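Local coordinates for protein NAD-dependent aldehyde dehydrogenase (Sinorhizobium meliloti, PDB 3U4J) that probably oxidises aldehydes with NAD or NADP as electron acceptor, as a tetrameric, calcium-binding member of the aldehyde dehydrogenase family, at residues Met25-Lys30 and Arg64-Ala69; Ala58-Val63 and Gly228-Gln233; Ser431-Ser436 and Asn457-Gly462. All blocks are in the same frame, centred on the assembly; numbering follows the deposited sequence.

Contact 1 of 3, residues Met25-Lys30 and Arg64-Ala69; sequences MLVDGK and RKAVAA
The carboxylate of Asp-28 is gripped through both of its oxygens and reaches Ala-69 by way of a water. Asp-28 OD1 accepts a hydrogen bond from this water, whose oxygen lies 2.7 Å away, and the same water donates to the backbone carbonyl of Ala-69, its oxygen 2.8 Å from Ala-69 O. The other oxygen, OD2, is salt-bridged to Lys-72, one turn further along the same helix, so the acid is tied to helix 60-75 at two places. CG of Asp-28 stands anti to the backbone N (chi1 -159°), which carries the carboxylate past the methyl of Ala-69 toward the water. On the way the methylene makes the closest carbon contact of the pair, Asp-28 CB to Ala-69 CB at 3.6 Å.

Val-27 supplies the apolar half. Its two methyls divide the work: CG1 lies against the helix backbone, 3.6 Å from Ala-66 CA, and also faces the methyl of Ala-69, while CG2 meets Ala-66 CB at 3.9 Å. A branched valine suits a strand and offers two methyls to the helix; Ala-66 and Ala-69, three residues apart and so on neighbouring turns, keep that surface low enough for the strand axis to approach the helix axis to 8.7 Å.

The strand ends here in a type I' turn from Val-27 to Lys-30, closed by backbone bonds in both directions between these two residues. Gly-29 takes a positive phi in it, which glycine tolerates easily, and Asp-28 adopts one too. The hairpin of 25-27 and 30-32 thus lies on helix 60-75 by valine-alanine packing, while the charged and hydrated corner at Asp-28 probably fixes where along the helix the turn sits, and the nearby lysine would be expected to favour the ionised carboxylate.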
# COMPACT_ATOMS: atom_id res chain seq x y z
N MSE A 25 22.39 -4.02 -34.25
CA MSE A 25 22.01 -3.22 -33.09
C MSE A 25 20.74 -2.45 -33.41
O MSE A 25 20.36 -2.34 -34.58
CB MSE A 25 23.14 -2.28 -32.68
CG MSE A 25 24.37 -3.05 -32.20
SE MSE A 25 25.70 -1.79 -31.47
CE MSE A 25 26.55 -1.17 -33.10
N LEU A 26 20.07 -1.94 -32.40
CA LEU A 26 18.89 -1.16 -32.67
C LEU A 26 18.95 0.11 -31.85
O LEU A 26 18.89 0.06 -30.64
CB LEU A 26 17.63 -2.00 -32.44
CG LEU A 26 16.16 -1.52 -32.49
CD1 LEU A 26 15.89 -0.13 -32.96
CD2 LEU A 26 15.27 -2.58 -33.19
N VAL A 27 19.09 1.24 -32.53
CA VAL A 27 19.29 2.53 -31.89
C VAL A 27 18.39 3.57 -32.53
O VAL A 27 18.41 3.75 -33.75
CB VAL A 27 20.78 2.95 -32.02
CG1 VAL A 27 21.02 4.33 -31.45
CG2 VAL A 27 21.68 1.92 -31.30
N ASP A 28 17.60 4.25 -31.70
CA ASP A 28 16.69 5.32 -32.14
C ASP A 28 15.76 4.79 -33.22
O ASP A 28 15.49 5.47 -34.21
CB ASP A 28 17.47 6.56 -32.66
CG ASP A 28 16.65 7.81 -32.64
OD1 ASP A 28 15.65 7.85 -31.88
OD2 ASP A 28 17.01 8.80 -33.35
N GLY A 29 15.34 3.54 -33.05
CA GLY A 29 14.38 2.92 -33.94
C GLY A 29 14.95 2.33 -35.20
O GLY A 29 14.18 1.78 -35.99
N LYS A 30 16.28 2.45 -35.40
CA LYS A 30 16.97 1.97 -36.63
C LYS A 30 17.87 0.79 -36.35
O LYS A 30 18.62 0.80 -35.39
CB LYS A 30 17.86 3.06 -37.29
CG LYS A 30 17.25 4.42 -37.51
CD LYS A 30 16.33 4.49 -38.71
CE LYS A 30 15.84 5.93 -38.91
NZ LYS A 30 14.35 5.96 -39.12
N ARG A 64 27.53 5.30 -26.92
CA ARG A 64 27.09 6.66 -26.59
C ARG A 64 25.96 7.14 -27.48
O ARG A 64 25.07 7.84 -27.01
CB ARG A 64 28.27 7.65 -26.62
CG ARG A 64 29.28 7.46 -25.48
CD ARG A 64 30.45 8.50 -25.56
NE ARG A 64 31.66 7.92 -24.99
CZ ARG A 64 32.74 7.60 -25.68
NH1 ARG A 64 32.82 7.84 -26.98
NH2 ARG A 64 33.78 7.06 -25.06
N LYS A 65 25.98 6.75 -28.76
CA LYS A 65 24.85 7.00 -29.67
C LYS A 65 23.52 6.41 -29.16
O LYS A 65 22.48 7.05 -29.29
CB LYS A 65 25.11 6.42 -31.06
CG LYS A 65 25.90 7.38 -32.00
CD LYS A 65 26.10 6.79 -33.41
CE LYS A 65 27.21 7.55 -34.18
NZ LYS A 65 27.61 6.79 -35.41
N ALA A 66 23.56 5.18 -28.67
CA ALA A 66 22.37 4.55 -28.08
C ALA A 66 21.88 5.31 -26.84
O ALA A 66 20.68 5.57 -26.70
CB ALA A 66 22.69 3.12 -27.72
N VAL A 67 22.82 5.66 -25.97
CA VAL A 67 22.55 6.51 -24.81
C VAL A 67 21.93 7.83 -25.24
O VAL A 67 20.95 8.29 -24.63
CB VAL A 67 23.86 6.76 -23.96
CG1 VAL A 67 23.61 7.78 -22.83
CG2 VAL A 67 24.39 5.44 -23.38
N ALA A 68 22.48 8.45 -26.29
CA ALA A 68 21.91 9.72 -26.75
C ALA A 68 20.48 9.52 -27.28
O ALA A 68 19.67 10.40 -27.13
CB ALA A 68 22.81 10.39 -27.86
N ALA A 69 20.18 8.37 -27.88
CA ALA A 69 18.80 8.11 -28.38
C ALA A 69 17.82 7.94 -27.20
O ALA A 69 16.71 8.46 -27.23
CB ALA A 69 18.77 6.91 -29.27
O HOH W 1 15.26 9.15 -29.49

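Contact 2 of 3, residues Ala58-Val63 and Gly228-Gln233; sequences ASADDV and GDPAGQ
Apolar packing joins Ala-60 to Pro-230 and Val-63 to Ala-231, two pairs that set the start of helix 60-75 against the segment running into helix 231-237. The pyrrolidine ring of Pro-230 points at the other segment. Its CG rests 3.5 Å from Ala-60 N and 3.7 Å from Ala-58 O, against the backbone that leads into helix 60-75, and its CB meets the methyl of Ala-60 at 3.8 Å. The peptide bond before Pro-230 is cis, a form that proline adopts far more readily than other residues. One turn further along, Val-63 reaches Ala-231 with a single branch: CG1 is anti to the backbone N (chi1 179°), leaving CG2 as the methyl that lies over Ala-231, 4.0 Å from its CA. The small Ala-60 lets the backbones come near, its CA 5.2 Å from Pro-230 CA.

Polar bonds act within each segment. Ser-59 and Asp-62 form a capping box: Asp-62 N donates to Ser-59 OG at 3.0 Å, and Ser-59 N returns a nearly straight bond (178°) to Asp-62 OD1, 2.9 Å away. That second donor approaches on the anti side of the carboxylate, 32° out of its plane. Serine at the N-cap and aspartate three residues on are well suited to the amides of a helix start that lack partners in the preceding turn. In the other segment Asp-229 OD1 accepts from Gln-233 N at 3.2 Å.

The contact sets the beginning of helix 60-75 beside Pro-230 and Ala-231, where Val-234 of helix 231-237 also packs on Ala-60 and Val-63. Behind it Met-25 of strand 25-27 packs on Ala-58 and Asp-62, and Ala-58 is backbone-bonded to Thr-225, just beyond strand 221-223.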
# COMPACT_ATOMS: atom_id res chain seq x y z
N ALA A 58 30.36 -3.41 -30.72
CA ALA A 58 30.19 -1.96 -30.57
C ALA A 58 31.47 -1.31 -30.04
O ALA A 58 32.17 -1.87 -29.20
CB ALA A 58 29.01 -1.61 -29.65
N SER A 59 31.74 -0.12 -30.57
CA SER A 59 32.76 0.78 -30.04
C SER A 59 32.11 1.61 -28.93
O SER A 59 30.87 1.69 -28.84
CB SER A 59 33.23 1.72 -31.16
OG SER A 59 32.26 2.75 -31.32
N ALA A 60 32.94 2.27 -28.11
CA ALA A 60 32.44 3.21 -27.10
C ALA A 60 31.53 4.26 -27.71
O ALA A 60 30.49 4.61 -27.14
CB ALA A 60 33.63 3.90 -26.33
N ASP A 61 31.88 4.75 -28.90
CA ASP A 61 31.04 5.74 -29.57
C ASP A 61 29.69 5.18 -30.04
O ASP A 61 28.70 5.91 -30.03
CB ASP A 61 31.78 6.36 -30.76
CG ASP A 61 32.87 7.35 -30.32
OD1 ASP A 61 32.59 8.17 -29.41
OD2 ASP A 61 33.98 7.31 -30.88
N ASP A 62 29.66 3.94 -30.49
CA ASP A 62 28.38 3.29 -30.85
C ASP A 62 27.44 3.28 -29.63
O ASP A 62 26.26 3.60 -29.76
CB ASP A 62 28.60 1.83 -31.34
CG ASP A 62 29.39 1.75 -32.68
OD1 ASP A 62 30.18 0.78 -32.85
OD2 ASP A 62 29.21 2.61 -33.57
N VAL A 63 27.98 2.97 -28.45
CA VAL A 63 27.20 2.90 -27.22
C VAL A 63 26.69 4.27 -26.79
O VAL A 63 25.53 4.40 -26.41
CB VAL A 63 27.94 2.14 -26.08
CG1 VAL A 63 27.07 2.11 -24.80
CG2 VAL A 63 28.24 0.73 -26.51
N GLY A 228 32.35 -7.15 -22.97
CA GLY A 228 31.99 -6.55 -21.67
C GLY A 228 32.31 -5.05 -21.65
O GLY A 228 31.49 -4.22 -21.24
N ASP A 229 33.51 -4.70 -22.10
CA ASP A 229 33.86 -3.30 -22.31
C ASP A 229 34.11 -3.12 -23.80
O ASP A 229 34.44 -4.09 -24.50
CB ASP A 229 35.11 -2.92 -21.48
CG ASP A 229 34.81 -2.81 -19.99
OD1 ASP A 229 33.68 -2.43 -19.59
OD2 ASP A 229 35.71 -3.12 -19.18
N PRO A 230 33.95 -1.89 -24.32
CA PRO A 230 33.58 -0.60 -23.72
C PRO A 230 32.14 -0.44 -23.19
O PRO A 230 31.91 0.46 -22.38
CB PRO A 230 33.74 0.37 -24.90
CG PRO A 230 33.61 -0.51 -26.12
CD PRO A 230 34.37 -1.72 -25.72
N ALA A 231 31.18 -1.25 -23.64
CA ALA A 231 29.76 -1.02 -23.26
C ALA A 231 29.56 -0.77 -21.75
O ALA A 231 28.95 0.23 -21.35
CB ALA A 231 28.88 -2.15 -23.73
N GLY A 232 30.10 -1.67 -20.93
CA GLY A 232 29.93 -1.61 -19.49
C GLY A 232 30.47 -0.34 -18.86
O GLY A 232 29.75 0.33 -18.12
N GLN A 233 31.71 0.00 -19.17
CA GLN A 233 32.30 1.28 -18.73
C GLN A 233 31.51 2.49 -19.20
O GLN A 233 31.26 3.41 -18.43
CB GLN A 233 33.77 1.42 -19.16
CG GLN A 233 34.71 0.50 -18.41
CD GLN A 233 36.16 0.96 -18.40
OE1 GLN A 233 36.71 1.41 -19.43
NE2 GLN A 233 36.80 0.84 -17.24

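Contact 3 of 3, residues Ser431-Ser436 and Asn457-Gly462; sequences SASVWS and NSVIDG
The indole of Trp-435 lies flat over the backbone that joins Asn-457 to Ser-458, and these two residues meet one face of it. Asn-457 CA sits 3.5 Å above the ring plane, offset toward the rim, and its C-H makes a CH-pi contact with the six-membered ring, 3.8 Å from CA to the centroid and 22° off the normal. Further along the same face is the amide nitrogen of Ser-458, 3.5 Å from Trp-435 CZ2. CG of Trp-435 lies anti to the carbonyl carbon (chi1 -61°), a torsion that swings the benzene half back over the loop although its CB does not point there. The ring NE1 is bound elsewhere, to Gln-277 on strand 275-279, which should restrain the rotation of the indole. Ala-287 and Ala-288 of helix 285-297 also pack on Trp-435.

Two hydrogen bonds accompany this packing. Asn-457 N donates to Val-434 O at 2.7 Å, continuing the parallel pairing of strands 431-435 and 453-456 one residue into the loop. Ser-433 OG donates a hydrogen bond to Ser-458 O, 2.9 Å away and in the carbonyl plane; a serine hydroxyl is short enough to do this from a buried strand. Ser-433 OG also touches Val-459 CG2 at 3.7 Å. Asn-457 takes a positive phi, which asparagine accepts better than most residues, and there the chain turns back against the strand, the two touching parts running 163° apart.

Other subunits close in as well: Pro-501 of a second subunit packs on Trp-435, and Leu-439 of a third on Asn-457. In this buried place Val-434 O and Ser-433 OG satisfy Asn-457 N and Ser-458 O, and the indole covers the peptide between them, which should hold the loop against strand 431-435, near the other subunits.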
# COMPACT_ATOMS: atom_id res chain seq x y z
N SER A 431 19.56 -16.97 -2.75
CA SER A 431 18.44 -17.88 -2.62
C SER A 431 18.63 -18.96 -1.55
O SER A 431 19.74 -19.18 -1.07
CB SER A 431 18.17 -18.53 -3.98
OG SER A 431 19.13 -19.53 -4.26
N ALA A 432 17.54 -19.66 -1.21
CA ALA A 432 17.60 -20.79 -0.28
C ALA A 432 16.27 -21.51 -0.34
O ALA A 432 15.25 -20.88 -0.57
CB ALA A 432 17.86 -20.29 1.16
N SER A 433 16.30 -22.82 -0.15
CA SER A 433 15.10 -23.61 -0.01
C SER A 433 15.14 -24.40 1.29
O SER A 433 16.20 -24.89 1.66
CB SER A 433 14.99 -24.65 -1.12
OG SER A 433 14.71 -24.04 -2.36
N VAL A 434 13.98 -24.55 1.92
CA VAL A 434 13.80 -25.43 3.08
C VAL A 434 12.75 -26.49 2.73
O VAL A 434 11.65 -26.15 2.23
CB VAL A 434 13.39 -24.65 4.36
CG1 VAL A 434 13.09 -25.61 5.51
CG2 VAL A 434 14.50 -23.70 4.75
N TRP A 435 13.12 -27.76 2.92
CA TRP A 435 12.19 -28.88 2.75
C TRP A 435 11.84 -29.51 4.10
O TRP A 435 12.73 -30.04 4.78
CB TRP A 435 12.77 -29.93 1.80
CG TRP A 435 13.06 -29.41 0.37
CD1 TRP A 435 14.11 -28.66 -0.02
CD2 TRP A 435 12.24 -29.62 -0.80
NE1 TRP A 435 14.02 -28.39 -1.39
CE2 TRP A 435 12.89 -28.98 -1.88
CE3 TRP A 435 11.05 -30.31 -1.04
CZ2 TRP A 435 12.37 -28.98 -3.19
CZ3 TRP A 435 10.54 -30.34 -2.34
CH2 TRP A 435 11.20 -29.66 -3.39
N SER A 436 10.57 -29.44 4.50
CA SER A 436 10.10 -29.94 5.80
C SER A 436 8.58 -29.96 5.78
O SER A 436 7.96 -29.14 5.09
CB SER A 436 10.62 -29.07 6.95
OG SER A 436 10.04 -29.48 8.19
N ASN A 457 9.71 -26.22 0.34
CA ASN A 457 9.21 -27.41 -0.39
C ASN A 457 9.13 -27.21 -1.90
O ASN A 457 8.20 -27.70 -2.58
CB ASN A 457 7.86 -27.87 0.18
CG ASN A 457 7.95 -28.31 1.64
OD1 ASN A 457 6.99 -28.16 2.42
ND2 ASN A 457 9.10 -28.86 2.02
N SER A 458 10.08 -26.46 -2.42
CA SER A 458 10.10 -26.11 -3.82
C SER A 458 11.46 -25.48 -4.12
O SER A 458 12.26 -25.23 -3.21
CB SER A 458 8.93 -25.15 -4.15
OG SER A 458 8.84 -24.12 -3.18
N VAL A 459 11.73 -25.22 -5.39
CA VAL A 459 13.00 -24.61 -5.78
C VAL A 459 12.83 -24.07 -7.21
O VAL A 459 11.97 -24.55 -7.96
CB VAL A 459 14.18 -25.63 -5.69
CG1 VAL A 459 14.02 -26.74 -6.74
CG2 VAL A 459 15.52 -24.95 -5.84
N ILE A 460 13.63 -23.06 -7.54
CA ILE A 460 13.73 -22.46 -8.89
C ILE A 460 12.47 -21.66 -9.31
O ILE A 460 12.58 -20.48 -9.69
CB ILE A 460 14.09 -23.49 -10.01
CG1 ILE A 460 15.40 -24.25 -9.74
CG2 ILE A 460 14.08 -22.80 -11.40
CD1 ILE A 460 16.68 -23.37 -9.59
N ASP A 461 11.31 -22.30 -9.24
CA ASP A 461 10.11 -21.77 -9.88
C ASP A 461 9.46 -20.64 -9.07
O ASP A 461 9.06 -20.83 -7.91
CB ASP A 461 9.12 -22.88 -10.19
CG ASP A 461 9.65 -23.88 -11.21
OD1 ASP A 461 10.59 -23.55 -11.96
OD2 ASP A 461 9.14 -25.00 -11.25
N GLY A 462 9.39 -19.46 -9.68
CA GLY A 462 8.81 -18.29 -9.05
C GLY A 462 7.71 -17.71 -9.92
O GLY A 462 7.32 -18.29 -10.95

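In the fold
Contacts 1 and 2 are neighbours, their centres 12 Å apart, and they share helix 60-75: contact 2 uses its first turn and contact 1 residues 64-69 directly after. Met-25 links them directly, its selenium 3.8 Å from Ala-58 CB. Their segments alternate along the chain, 25-30, 58-63, 64-69 and 228-233, so the helix ties the N-terminal hairpin to the region after strand 221-223, which belongs to the sheet of strands 153-168 and 191-195. Contact 3 follows later in sequence, in the other large mixed sheet, with its centre 40 Å from contact 1 and 38 Å from contact 2, across the chain's centre. It meets other subunits, whereas the first two touch none.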